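Local coordinates for protein aryl esterase (Mycobacterium smegmatis, PDB 2Q0Q) that hydrolyses aryl esters as an SGNH-family esterase and also catalyses acyl transfer to alcohols in water, at residues V136-P144 with G157-Y168. Residues are numbered along the deposited sequence; the frame is centred on the assembly and turned at random.
Sequences VVSPPPLAP and GEQKTTELARVY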
loop_
_atom_site.group_PDB
_atom_site.type_symbol
_atom_site.label_atom_id
_atom_site.label_comp_id
_atom_site.label_asym_id
_atom_site.label_seq_id
_atom_site.Cartn_x
_atom_site.Cartn_y
_atom_site.Cartn_z
ATOM N N VAL G 136 13.600 -5.224 30.274
ATOM C CA VAL G 136 12.357 -4.480 30.060
ATOM C C VAL G 136 12.151 -3.526 31.256
ATOM O O VAL G 136 12.145 -3.946 32.432
ATOM C CB VAL G 136 11.153 -5.450 29.942
ATOM C CG1 VAL G 136 9.809 -4.683 29.875
ATOM C CG2 VAL G 136 11.347 -6.445 28.764
ATOM N N VAL G 137 12.002 -2.241 30.955
ATOM C CA VAL G 137 11.826 -1.242 32.016
ATOM C C VAL G 137 10.516 -0.496 31.819
ATOM O O VAL G 137 10.292 0.107 30.775
ATOM C CB VAL G 137 12.956 -0.222 32.038
ATOM C CG1 VAL G 137 12.743 0.804 33.111
ATOM C CG2 VAL G 137 14.335 -0.913 32.202
ATOM N N SER G 138 9.660 -0.528 32.844
ATOM C CA SER G 138 8.458 0.306 32.827
ATOM C C SER G 138 8.873 1.703 33.276
ATOM O O SER G 138 9.614 1.832 34.280
ATOM C CB SER G 138 7.349 -0.263 33.731
ATOM O OG SER G 138 7.859 -0.654 34.979
ATOM N N PRO G 139 8.414 2.752 32.551
ATOM C CA PRO G 139 8.716 4.106 33.009
ATOM C C PRO G 139 7.878 4.406 34.256
ATOM O O PRO G 139 6.914 3.705 34.540
ATOM C CB PRO G 139 8.249 4.981 31.847
ATOM C CG PRO G 139 7.083 4.212 31.283
ATOM C CD PRO G 139 7.570 2.772 31.338
ATOM N N PRO G 140 8.221 5.471 34.992
ATOM C CA PRO G 140 7.382 5.864 36.116
ATOM C C PRO G 140 6.071 6.491 35.652
ATOM O O PRO G 140 6.004 7.063 34.549
ATOM C CB PRO G 140 8.240 6.892 36.854
ATOM C CG PRO G 140 9.158 7.391 35.898
ATOM C CD PRO G 140 9.366 6.374 34.835
ATOM N N PRO G 141 5.022 6.408 36.493
ATOM C CA PRO G 141 3.754 7.005 36.105
ATOM C C PRO G 141 3.920 8.511 35.842
ATOM O O PRO G 141 4.733 9.179 36.508
ATOM C CB PRO G 141 2.856 6.725 37.312
ATOM C CG PRO G 141 3.474 5.516 37.965
ATOM C CD PRO G 141 4.943 5.760 37.812
ATOM N N LEU G 142 3.173 9.022 34.869
ATOM C CA LEU G 142 3.084 10.448 34.647
ATOM C C LEU G 142 2.452 11.145 35.860
ATOM O O LEU G 142 1.855 10.509 36.741
ATOM C CB LEU G 142 2.254 10.756 33.392
ATOM C CG LEU G 142 2.835 10.300 32.056
ATOM C CD1 LEU G 142 1.792 10.262 30.952
ATOM C CD2 LEU G 142 4.021 11.179 31.640
ATOM N N ALA G 143 2.596 12.465 35.883
ATOM C CA ALA G 143 2.012 13.306 36.927
ATOM C C ALA G 143 1.176 14.412 36.281
ATOM O O ALA G 143 1.172 14.542 35.051
ATOM C CB ALA G 143 3.143 13.902 37.764
ATOM N N PRO G 144 0.416 15.175 37.088
ATOM C CA PRO G 144 -0.290 16.342 36.556
ATOM C C PRO G 144 0.615 17.312 35.783
ATOM O O PRO G 144 1.783 17.519 36.141
ATOM C CB PRO G 144 -0.900 16.987 37.803
ATOM C CG PRO G 144 -1.121 15.812 38.730
ATOM C CD PRO G 144 0.090 14.940 38.503
ATOM N N GLY G 157 -3.560 9.504 29.973
ATOM C CA GLY G 157 -2.260 8.840 29.935
ATOM C C GLY G 157 -1.738 8.444 31.301
ATOM O O GLY G 157 -1.174 7.373 31.456
ATOM N N GLU G 158 -1.900 9.312 32.294
ATOM C CA GLU G 158 -1.427 9.003 33.636
ATOM C C GLU G 158 -2.003 7.661 34.127
ATOM O O GLU G 158 -1.263 6.788 34.569
ATOM C CB GLU G 158 -1.788 10.124 34.629
ATOM C CG GLU G 158 -1.257 9.848 36.035
ATOM C CD GLU G 158 -1.416 11.004 37.014
ATOM O OE1 GLU G 158 -1.483 12.185 36.593
ATOM O OE2 GLU G 158 -1.473 10.711 38.226
ATOM N N GLN G 159 -3.316 7.500 34.003
ATOM C CA GLN G 159 -3.949 6.263 34.398
ATOM C C GLN G 159 -3.348 5.074 33.673
ATOM O O GLN G 159 -3.187 4.015 34.254
ATOM C CB GLN G 159 -5.462 6.305 34.184
ATOM C CG GLN G 159 -6.193 5.096 34.757
ATOM C CD GLN G 159 -5.913 4.860 36.234
ATOM O OE1 GLN G 159 -5.958 5.791 37.046
ATOM N NE2 GLN G 159 -5.634 3.596 36.596
ATOM N N LYS G 160 -3.004 5.248 32.407
ATOM C CA LYS G 160 -2.383 4.154 31.654
ATOM C C LYS G 160 -0.976 3.831 32.175
ATOM O O LYS G 160 -0.629 2.669 32.342
ATOM C CB LYS G 160 -2.368 4.481 30.157
ATOM C CG LYS G 160 -3.747 4.537 29.560
ATOM C CD LYS G 160 -3.724 5.023 28.131
ATOM C CE LYS G 160 -5.134 5.121 27.513
ATOM N NZ LYS G 160 -5.175 5.614 26.127
ATOM N N THR G 161 -0.174 4.855 32.455
ATOM C CA THR G 161 1.217 4.632 32.893
ATOM C C THR G 161 1.291 3.955 34.251
ATOM O O THR G 161 2.259 3.257 34.526
ATOM C CB THR G 161 2.049 5.922 32.933
ATOM O OG1 THR G 161 1.422 6.907 33.763
ATOM C CG2 THR G 161 2.225 6.483 31.527
ATOM N N THR G 162 0.275 4.147 35.081
ATOM C CA THR G 162 0.237 3.451 36.389
ATOM C C THR G 162 0.106 1.926 36.223
ATOM O O THR G 162 0.371 1.179 37.150
ATOM C CB THR G 162 -0.924 3.921 37.283
ATOM O OG1 THR G 162 -2.172 3.440 36.762
ATOM C CG2 THR G 162 -0.949 5.445 37.437
ATOM N N GLU G 163 -0.344 1.472 35.053
ATOM C CA GLU G 163 -0.533 0.036 34.759
ATOM C C GLU G 163 0.648 -0.644 34.064
ATOM O O GLU G 163 0.641 -1.867 33.906
ATOM C CB GLU G 163 -1.778 -0.167 33.899
ATOM C CG GLU G 163 -3.058 0.392 34.533
ATOM C CD GLU G 163 -3.284 -0.147 35.929
ATOM O OE1 GLU G 163 -3.490 0.667 36.868
ATOM O OE2 GLU G 163 -3.256 -1.389 36.086
ATOM N N LEU G 164 1.647 0.127 33.651
ATOM C CA LEU G 164 2.714 -0.436 32.810
ATOM C C LEU G 164 3.640 -1.357 33.589
ATOM O O LEU G 164 4.110 -2.359 33.070
ATOM C CB LEU G 164 3.503 0.666 32.122
ATOM C CG LEU G 164 2.686 1.448 31.090
ATOM C CD1 LEU G 164 3.483 2.599 30.519
ATOM C CD2 LEU G 164 2.204 0.535 29.993
ATOM N N ALA G 165 3.906 -1.047 34.863
ATOM C CA ALA G 165 4.716 -1.962 35.644
ATOM C C ALA G 165 4.027 -3.333 35.711
ATOM O O ALA G 165 4.686 -4.373 35.578
ATOM C CB ALA G 165 4.959 -1.419 37.042
ATOM N N ARG G 166 2.704 -3.336 35.897
ATOM C CA ARG G 166 1.973 -4.589 35.979
ATOM C C ARG G 166 2.025 -5.387 34.673
ATOM O O ARG G 166 2.357 -6.575 34.678
ATOM C CB ARG G 166 0.509 -4.334 36.360
ATOM C CG ARG G 166 -0.279 -5.620 36.536
ATOM C CD ARG G 166 -1.644 -5.380 37.125
ATOM N NE ARG G 166 -2.479 -4.555 36.249
ATOM C CZ ARG G 166 -3.179 -5.014 35.211
ATOM N NH1 ARG G 166 -3.150 -6.305 34.878
ATOM N NH2 ARG G 166 -3.915 -4.171 34.482
ATOM N N VAL G 167 1.657 -4.735 33.582
ATOM C CA VAL G 167 1.570 -5.428 32.304
ATOM C C VAL G 167 2.967 -5.796 31.774
ATOM O O VAL G 167 3.114 -6.860 31.189
ATOM C CB VAL G 167 0.713 -4.666 31.206
ATOM C CG1 VAL G 167 -0.712 -4.442 31.707
ATOM C CG2 VAL G 167 1.350 -3.359 30.784
ATOM N N TYR G 168 3.974 -4.939 31.980
ATOM C CA TYR G 168 5.335 -5.258 31.544
ATOM C C TYR G 168 5.945 -6.366 32.405
ATOM O O TYR G 168 6.703 -7.207 31.886
ATOM C CB TYR G 168 6.289 -4.045 31.579
ATOM C CG TYR G 168 6.153 -3.005 30.465
ATOM C CD1 TYR G 168 5.079 -2.996 29.576
ATOM C CD2 TYR G 168 7.093 -1.982 30.356
ATOM C CE1 TYR G 168 4.970 -2.013 28.581
ATOM C CE2 TYR G 168 6.993 -1.007 29.371
ATOM C CZ TYR G 168 5.930 -1.026 28.496
ATOM O OH TYR G 168 5.845 -0.056 27.527
HETATM O O HOH W 1 -1.667 13.760 34.042
#
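Leu142 meets Thr161 through both backbone and side chain. Its amide N donates to Thr161 OG1 over 3.0 Å, in a fairly straight bond with an N-H...O angle of 158°. Leu142 CD1 lies 3.8 Å from Thr161 CG2, the two side chains crossing at about a right angle. Thr161 can meet both the amide and the side chain of Leu142 because chi1 of 56° sets OG1 between its own N and C and turns CG2 toward the leucine. The same hydroxyl donates to Glu158 O at 2.8 Å, so its proton is spent within the helix and its oxygen remains the acceptor for the loop. Glu158 contributes the flank: with CG anti to the backbone N and an extended chain, it lays CG 3.3 Å from Leu142 O. A water then bridges its carboxylate to the loop, donating to both Glu158 OE1 and Ala143 O.

At the strand end, Tyr168 CD2 lies 3.6 Å from Ser138 CA, which like Val136 CG1 approaches the ring obliquely; Val137 O sits at the ring edge, in its plane. The Tyr168 hydroxyl is hydrogen-bonded to Leu91 O. Ser138 CB and OG rest on Ala165, the serine oxygen being hydrogen-bonded to Asp181. The axes of strand 136-138 and helix 164-168 pass 8.0 Å apart at 157°, nearly antiparallel, the geometry of a helix returning along a sheet. The contact thus forms the strand-to-helix half of the beta-alpha-beta crossover from strand 133-138 by way of helix 164-175 to the neighbouring parallel strand 179-181, in the three-layer alpha/beta/alpha SGNH hydrolase fold.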